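Local coordinates for protein signal recognition particle subunit srp14 (PDB 2W9J) that forms part of the fungal signal recognition particle, binding its 7SL RNA and probably helping target secretory and membrane proteins cotranslationally to the endoplasmic reticulum, at residues A[6-11]-A[68-73]; A[13-18]-A[53-58]; A[47-52]-A[57-62]. All blocks are in the same frame, centred on the assembly; numbering follows the deposited sequence.

Interaction 1. Residues A[6-11]-A[68-73]; sequences EEFLKK and TDFFQS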
# COMPACT_ATOMS: atom_id res chain seq x y z
N GLU A 6 6.51 -1.61 -5.45
CA GLU A 6 5.90 -1.58 -6.78
C GLU A 6 4.83 -2.66 -6.93
O GLU A 6 3.81 -2.43 -7.56
CB GLU A 6 6.98 -1.63 -7.89
CG GLU A 6 7.81 -0.32 -7.96
CD GLU A 6 8.95 -0.31 -9.01
OE1 GLU A 6 9.42 -1.39 -9.45
OE2 GLU A 6 9.39 0.81 -9.40
N GLU A 7 5.02 -3.82 -6.31
CA GLU A 7 3.98 -4.85 -6.31
C GLU A 7 2.80 -4.53 -5.37
O GLU A 7 1.65 -4.85 -5.70
CB GLU A 7 4.58 -6.23 -5.99
CG GLU A 7 3.66 -7.42 -6.31
CD GLU A 7 3.15 -7.40 -7.75
OE1 GLU A 7 3.98 -7.28 -8.68
OE2 GLU A 7 1.91 -7.51 -7.96
N PHE A 8 3.07 -3.90 -4.23
CA PHE A 8 2.02 -3.50 -3.29
C PHE A 8 1.04 -2.53 -3.94
O PHE A 8 -0.16 -2.66 -3.79
CB PHE A 8 2.64 -2.85 -2.06
CG PHE A 8 1.65 -2.32 -1.05
CD1 PHE A 8 1.23 -3.11 0.01
CD2 PHE A 8 1.18 -1.02 -1.12
CE1 PHE A 8 0.34 -2.63 0.95
CE2 PHE A 8 0.28 -0.54 -0.18
CZ PHE A 8 -0.13 -1.34 0.86
N LEU A 9 1.58 -1.55 -4.65
CA LEU A 9 0.78 -0.59 -5.38
C LEU A 9 0.02 -1.25 -6.52
O LEU A 9 -1.08 -0.80 -6.87
CB LEU A 9 1.67 0.52 -5.94
CG LEU A 9 2.35 1.35 -4.86
CD1 LEU A 9 3.36 2.29 -5.45
CD2 LEU A 9 1.33 2.08 -4.02
N LYS A 10 0.61 -2.29 -7.11
CA LYS A 10 -0.03 -3.01 -8.20
C LYS A 10 -1.22 -3.81 -7.68
O LYS A 10 -2.28 -3.85 -8.33
CB LYS A 10 0.96 -3.94 -8.91
CG LYS A 10 0.33 -4.82 -9.99
CD LYS A 10 -0.42 -3.98 -11.05
CE LYS A 10 -1.38 -4.82 -11.90
NZ LYS A 10 -2.57 -4.04 -12.33
N LYS A 11 -1.04 -4.42 -6.51
CA LYS A 11 -2.08 -5.28 -5.93
C LYS A 11 -3.17 -4.46 -5.24
O LYS A 11 -4.31 -4.90 -5.14
CB LYS A 11 -1.44 -6.32 -4.99
CG LYS A 11 -2.32 -7.55 -4.69
CD LYS A 11 -2.80 -8.26 -5.96
CE LYS A 11 -4.20 -8.86 -5.75
NZ LYS A 11 -4.95 -9.04 -7.02
N THR A 68 8.41 10.14 0.25
CA THR A 68 7.86 11.08 -0.73
C THR A 68 7.34 10.35 -1.98
O THR A 68 6.16 10.46 -2.33
CB THR A 68 8.91 12.12 -1.15
OG1 THR A 68 9.32 12.88 -0.01
CG2 THR A 68 8.35 13.05 -2.21
N ASP A 69 8.25 9.59 -2.61
CA ASP A 69 7.98 8.83 -3.84
C ASP A 69 6.82 7.88 -3.68
O ASP A 69 5.90 7.88 -4.51
CB ASP A 69 9.23 8.04 -4.24
CG ASP A 69 10.27 8.89 -4.95
OD1 ASP A 69 9.95 9.46 -6.03
OD2 ASP A 69 11.41 8.97 -4.44
N PHE A 70 6.87 7.07 -2.62
CA PHE A 70 5.87 6.05 -2.36
C PHE A 70 4.51 6.65 -2.08
O PHE A 70 3.52 6.18 -2.62
CB PHE A 70 6.26 5.14 -1.19
CG PHE A 70 5.25 4.07 -0.93
CD1 PHE A 70 5.29 2.88 -1.63
CD2 PHE A 70 4.21 4.27 -0.02
CE1 PHE A 70 4.32 1.89 -1.42
CE2 PHE A 70 3.25 3.29 0.20
CZ PHE A 70 3.31 2.09 -0.50
N PHE A 71 4.46 7.67 -1.24
CA PHE A 71 3.18 8.32 -0.97
C PHE A 71 2.67 9.11 -2.16
O PHE A 71 1.46 9.26 -2.34
CB PHE A 71 3.22 9.11 0.34
CG PHE A 71 3.33 8.24 1.54
CD1 PHE A 71 4.49 8.21 2.31
CD2 PHE A 71 2.29 7.36 1.87
CE1 PHE A 71 4.60 7.36 3.41
CE2 PHE A 71 2.40 6.50 2.97
CZ PHE A 71 3.56 6.51 3.74
N GLN A 72 3.59 9.57 -3.00
CA GLN A 72 3.19 10.19 -4.27
C GLN A 72 2.52 9.16 -5.20
O GLN A 72 1.51 9.46 -5.81
CB GLN A 72 4.38 10.88 -4.94
CG GLN A 72 4.00 11.86 -6.04
CD GLN A 72 3.38 13.15 -5.51
OE1 GLN A 72 2.22 13.17 -5.07
NE2 GLN A 72 4.14 14.25 -5.58
N SER A 73 3.08 7.95 -5.27
CA SER A 73 2.50 6.85 -6.07
C SER A 73 1.23 6.31 -5.45
O SER A 73 0.32 5.88 -6.15
CB SER A 73 3.48 5.68 -6.19
OG SER A 73 4.35 5.83 -7.29

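Interaction 2. Residues A[13-18]-A[53-58]; sequences TDLLQT and GAAEKI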
# COMPACT_ATOMS: atom_id res chain seq x y z
N THR A 13 -4.28 -1.52 -6.42
CA THR A 13 -5.14 -1.24 -7.55
C THR A 13 -6.17 -2.34 -7.67
O THR A 13 -7.37 -2.09 -7.57
CB THR A 13 -4.32 -1.19 -8.86
OG1 THR A 13 -3.48 -0.02 -8.86
CG2 THR A 13 -5.23 -1.14 -10.08
N ASP A 14 -5.69 -3.56 -7.85
CA ASP A 14 -6.55 -4.69 -8.16
C ASP A 14 -7.47 -5.07 -6.99
O ASP A 14 -8.48 -5.74 -7.20
CB ASP A 14 -5.72 -5.88 -8.66
CG ASP A 14 -4.89 -5.53 -9.89
OD1 ASP A 14 -5.40 -4.84 -10.81
OD2 ASP A 14 -3.71 -5.94 -9.96
N LEU A 15 -7.13 -4.61 -5.78
CA LEU A 15 -8.02 -4.75 -4.62
C LEU A 15 -9.16 -3.74 -4.67
O LEU A 15 -10.29 -4.06 -4.28
CB LEU A 15 -7.27 -4.57 -3.30
CG LEU A 15 -6.46 -5.71 -2.69
CD1 LEU A 15 -6.46 -5.57 -1.17
CD2 LEU A 15 -6.96 -7.10 -3.09
N LEU A 16 -8.85 -2.53 -5.12
CA LEU A 16 -9.84 -1.47 -5.24
C LEU A 16 -10.70 -1.61 -6.50
O LEU A 16 -11.85 -1.18 -6.52
CB LEU A 16 -9.17 -0.09 -5.19
CG LEU A 16 -8.35 0.29 -3.95
CD1 LEU A 16 -7.80 1.70 -4.12
CD2 LEU A 16 -9.17 0.18 -2.67
N GLN A 17 -10.12 -2.21 -7.55
CA GLN A 17 -10.83 -2.52 -8.80
C GLN A 17 -11.91 -3.56 -8.57
O GLN A 17 -13.00 -3.46 -9.13
CB GLN A 17 -9.86 -3.08 -9.85
CG GLN A 17 -9.17 -2.04 -10.72
CD GLN A 17 -8.23 -2.67 -11.75
OE1 GLN A 17 -7.96 -3.87 -11.71
NE2 GLN A 17 -7.74 -1.85 -12.68
N THR A 18 -11.59 -4.54 -7.73
CA THR A 18 -12.50 -5.65 -7.44
C THR A 18 -13.55 -5.28 -6.38
O THR A 18 -14.52 -6.02 -6.16
CB THR A 18 -11.71 -6.96 -7.08
OG1 THR A 18 -10.56 -7.07 -7.93
CG2 THR A 18 -12.57 -8.21 -7.29
N GLY A 53 -12.10 -4.59 2.15
CA GLY A 53 -13.24 -5.49 2.24
C GLY A 53 -12.87 -6.96 2.28
O GLY A 53 -12.01 -7.37 3.07
N ALA A 54 -13.51 -7.74 1.40
CA ALA A 54 -13.40 -9.20 1.39
C ALA A 54 -11.98 -9.71 1.12
O ALA A 54 -11.62 -10.82 1.55
CB ALA A 54 -14.39 -9.80 0.39
N ALA A 55 -11.18 -8.91 0.44
CA ALA A 55 -9.80 -9.29 0.10
C ALA A 55 -8.93 -9.56 1.32
O ALA A 55 -9.19 -9.09 2.43
CB ALA A 55 -9.15 -8.22 -0.78
N GLU A 56 -7.90 -10.37 1.09
CA GLU A 56 -6.81 -10.53 2.03
C GLU A 56 -6.08 -9.19 2.24
O GLU A 56 -6.28 -8.22 1.49
CB GLU A 56 -5.83 -11.56 1.48
CG GLU A 56 -5.21 -11.14 0.14
CD GLU A 56 -4.44 -12.24 -0.55
OE1 GLU A 56 -4.10 -13.27 0.09
OE2 GLU A 56 -4.17 -12.07 -1.76
N LYS A 57 -5.23 -9.18 3.26
CA LYS A 57 -4.31 -8.09 3.54
C LYS A 57 -3.13 -8.11 2.55
O LYS A 57 -2.82 -9.16 1.96
CB LYS A 57 -3.83 -8.25 5.00
CG LYS A 57 -2.59 -7.43 5.42
CD LYS A 57 -2.19 -7.71 6.88
CE LYS A 57 -1.52 -9.08 7.06
NZ LYS A 57 -0.21 -9.26 6.33
N ILE A 58 -2.50 -6.95 2.34
CA ILE A 58 -1.23 -6.83 1.59
C ILE A 58 -0.21 -5.96 2.35
O ILE A 58 -0.60 -5.07 3.10
CB ILE A 58 -1.43 -6.32 0.14
CG1 ILE A 58 -2.34 -5.08 0.11
CG2 ILE A 58 -1.98 -7.44 -0.75
CD1 ILE A 58 -2.27 -4.30 -1.17

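Interaction 3. Residues A[47-52]-A[57-62]; sequences LIRAKS and KISTVV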
# COMPACT_ATOMS: atom_id res chain seq x y z
N LEU A 47 6.50 -0.42 8.15
CA LEU A 47 5.73 -1.50 7.60
C LEU A 47 4.30 -1.04 7.41
O LEU A 47 3.63 -0.67 8.36
CB LEU A 47 5.78 -2.70 8.54
CG LEU A 47 4.91 -3.93 8.29
CD1 LEU A 47 5.32 -4.69 7.04
CD2 LEU A 47 5.01 -4.84 9.48
N ILE A 48 3.86 -1.06 6.16
CA ILE A 48 2.49 -0.70 5.80
C ILE A 48 1.65 -1.94 5.47
O ILE A 48 2.06 -2.79 4.65
CB ILE A 48 2.48 0.26 4.59
CG1 ILE A 48 3.23 1.53 4.98
CG2 ILE A 48 1.06 0.61 4.18
CD1 ILE A 48 3.34 2.53 3.89
N ARG A 49 0.49 -2.05 6.11
CA ARG A 49 -0.48 -3.09 5.81
C ARG A 49 -1.75 -2.46 5.26
O ARG A 49 -2.26 -1.50 5.84
CB ARG A 49 -0.87 -3.86 7.06
CG ARG A 49 0.25 -4.43 7.86
CD ARG A 49 -0.31 -4.80 9.23
NE ARG A 49 0.70 -5.05 10.25
CZ ARG A 49 1.56 -4.14 10.71
NH1 ARG A 49 1.57 -2.89 10.22
NH2 ARG A 49 2.43 -4.49 11.67
N ALA A 50 -2.27 -2.98 4.14
CA ALA A 50 -3.57 -2.54 3.61
C ALA A 50 -4.54 -3.72 3.46
O ALA A 50 -4.14 -4.84 3.16
CB ALA A 50 -3.40 -1.84 2.30
N LYS A 51 -5.82 -3.45 3.70
CA LYS A 51 -6.86 -4.44 3.51
C LYS A 51 -8.09 -3.74 2.97
O LYS A 51 -8.46 -2.67 3.46
CB LYS A 51 -7.18 -5.16 4.82
CG LYS A 51 -8.28 -6.20 4.69
CD LYS A 51 -8.63 -6.82 6.04
CE LYS A 51 -9.84 -7.76 5.92
NZ LYS A 51 -10.32 -8.24 7.26
N SER A 52 -8.71 -4.34 1.96
CA SER A 52 -9.94 -3.81 1.41
C SER A 52 -11.00 -4.89 1.46
O SER A 52 -10.82 -5.97 0.89
CB SER A 52 -9.74 -3.31 -0.03
OG SER A 52 -10.90 -2.64 -0.52
N LYS A 57 -5.23 -9.18 3.26
CA LYS A 57 -4.31 -8.09 3.54
C LYS A 57 -3.13 -8.11 2.55
O LYS A 57 -2.82 -9.16 1.96
CB LYS A 57 -3.83 -8.25 5.00
CG LYS A 57 -2.59 -7.43 5.42
CD LYS A 57 -2.19 -7.71 6.88
CE LYS A 57 -1.52 -9.08 7.06
NZ LYS A 57 -0.21 -9.26 6.33
N ILE A 58 -2.50 -6.95 2.34
CA ILE A 58 -1.23 -6.83 1.59
C ILE A 58 -0.21 -5.96 2.35
O ILE A 58 -0.60 -5.07 3.10
CB ILE A 58 -1.43 -6.32 0.14
CG1 ILE A 58 -2.34 -5.08 0.11
CG2 ILE A 58 -1.98 -7.44 -0.75
CD1 ILE A 58 -2.27 -4.30 -1.17
N SER A 59 1.08 -6.23 2.17
CA SER A 59 2.11 -5.63 3.01
C SER A 59 3.31 -5.18 2.21
O SER A 59 3.67 -5.83 1.23
CB SER A 59 2.65 -6.64 4.00
OG SER A 59 1.65 -7.05 4.89
N THR A 60 3.93 -4.10 2.68
CA THR A 60 5.22 -3.67 2.14
C THR A 60 5.99 -2.86 3.17
O THR A 60 5.40 -2.25 4.07
CB THR A 60 5.05 -2.90 0.80
OG1 THR A 60 6.31 -2.84 0.12
CG2 THR A 60 4.49 -1.50 1.01
N VAL A 61 7.32 -2.86 3.06
CA VAL A 61 8.13 -2.03 3.93
C VAL A 61 8.67 -0.85 3.13
O VAL A 61 9.42 -1.03 2.16
CB VAL A 61 9.28 -2.80 4.59
CG1 VAL A 61 10.16 -1.85 5.39
CG2 VAL A 61 8.74 -3.88 5.51
N VAL A 62 8.28 0.34 3.57
CA VAL A 62 8.71 1.57 2.92
C VAL A 62 9.84 2.24 3.69
O VAL A 62 9.68 2.61 4.86
CB VAL A 62 7.53 2.55 2.72
CG1 VAL A 62 7.97 3.72 1.86
CG2 VAL A 62 6.34 1.83 2.06

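Interaction 1. Residues A[6-11]-A[68-73]
The two helices of the alpha-beta-beta-beta-alpha fold of the SRP9/SRP14 family lie side by side here, with Phe-8 and Leu-9 of helix 5-17 packed against Phe-70 and Ser-73 of helix 67-76. The axes of segments 6-11 and 68-73 run almost parallel, 14° apart in direction, but come no closer than 11.1 Å. Long apolar side chains therefore bridge the gap between the backbones. Phe-8 and Phe-70 meet at about a right angle: Phe-8 CD2 sits at the edge of the Phe-70 ring, in its plane, 3.8 Å from Phe-70 CZ. With CG opposite the backbone N (chi1 -179°), the Phe-70 side chain brings the far end of its ring toward helix 5-17. Both rings also rest on the sheet, Phe-8 on Ala-50 and Ile-58, Phe-70 on Ile-48 and Val-62; large flat residues suit this three-way junction. Leu-9 divides its branches between two partners. Leu-9 CD2 lies 4.0 Å from Phe-70 CE1, while the other methyl turns to the serine one helical turn further on. Replacing Leu-9 by alanine would probably open a gap between the helices, leaving this side of the Phe-70 ring and Ser-73 without their apolar neighbour. Ser-73 is small enough for its backbone to come near, its CA 7.7 Å from Leu-9 CA, and Leu-9 CD1 lies 3.5 Å from Ser-73 CB.

Interaction 2. Residues A[13-18]-A[53-58]
Leu-15, in the last turns of helix 5-17, reaches out to Ala-55, Glu-56 and Ile-58, where the chain leaves a hairpin turn and enters strand 57-63. Its CB already points toward segment 53-58. From there chi1 of -80° sets CG beside the backbone N and opposite the carbonyl carbon, bringing Leu-15 CG to 4.1 Å from the methyl carbon CB of Ala-55. Both methyls of the leucine touch that same carbon, Leu-15 CD2 more closely, at 3.4 Å from Ala-55 CB. Leu-15 CD1 in addition stands 3.8 Å from Glu-56 O, a van der Waals neighbour only, and, more distantly, 4.3 Å from Ile-58 CG1. A branched leucine suits the place because its two methyls can straddle the Ala-55 methyl while one of them, CD1, also reaches toward the strand. Alanine is equally apt opposite it, since its short side chain lets the backbones approach to 6.8 Å between Leu-15 CA and Ala-55 CA. Close by, Thr-18 OG1 donates a 2.6 Å hydrogen bond to Asp-14 O, tying the hydroxyl back to the backbone four residues earlier. The contact thus lays the end of helix 5-17 against the exit of the turn joining strands 45-51 and 57-63; Ile-58 continues the packing onto Phe-8 and Lys-11 of the same helix and is backbone-bonded to Ala-50, while Leu-16 touches Gln-81 of the C-terminal loop.

Interaction 3. Residues A[47-52]-A[57-62]
Ile-48 with Thr-60 and Ala-50 with Ile-58 form hydrogen-bonded antiparallel pairs, each closed by two N-H to O=C bonds. In the first, Ile-48 N gives to Thr-60 O at 2.9 Å and Thr-60 N returns a bond to Ile-48 O; in the second, Ile-58 N gives to Ala-50 O at 2.8 Å and Ala-50 N gives to Ile-58 O. All four bonds are nearly straight, the straightest reaching 167° at the hydrogen of Ala-50. Between them, at the non-hydrogen-bonded pair Arg-49 with Ser-59, CA-H groups turn to carbonyls instead: Ser-59 CA lies 3.3 Å from Ile-48 O and Arg-49 CA 3.4 Å from Ile-58 O.

Apolar contacts follow the alternation of the strands. On the face carrying Ile-48, Ala-50, Ile-58 and Thr-60, the Ala-50 methyl CB packs 4.1 Å from Ile-58 CG1, and the outermost carbon of Ile-48, CD1, reaches diagonally to Val-62 CG2 at 3.6 Å. Beta-branched residues suit extended backbone, and the small alanine accommodates Phe-8 of helix 5-17. Thr-60, among these apolar residues, has its OG1 hydrogen-bonded to Leu-3 O.

Leu-47, Arg-49, Lys-57, Ser-59 and Val-61 occupy the other face. Leu-47 CD1 meets Val-61 CG2 at 3.8 Å, while Arg-49 and Lys-57 lie alongside, pointing the same way, with Lys-57 CD 4.1 Å from Arg-49 CB. Lys-57 bends at chi3 and again at chi4 (74° and 63°), carrying NZ back to a weak hydrogen bond with Ser-59 OG. The hairpin is part of the antiparallel sheet of the SRP9/SRP14 alpha-beta-beta-beta-alpha fold, with the helices on one face; the helix-free face binds Alu RNA in the mammalian relatives, and the basic pair is consistent with such a role here.

How the interactions relate
Along the chain, segments 13-18, 47-52 and 53-62 of interactions 2 and 3 lie, in sequence, between the segments of interaction 1, which joins the first helix to the last. Interaction 3 forms the hairpin of strands 45-51 and 57-63, and interaction 2 sets the end of helix 5-17 against its turn; they share Lys-57 and Ile-58, their centres about 11 Å apart. Interactions 1 and 2 both use helix 5-17, with centres about 15 Å apart. Interactions 1 and 3, about 11 Å between centres, meet through Phe-8, whose CZ lies 3.6 Å from Ala-50 CB. Together they make a two-layer alpha/beta unit: both helices cover one face of the sheet, and the face bearing Arg-49 is turned away from them.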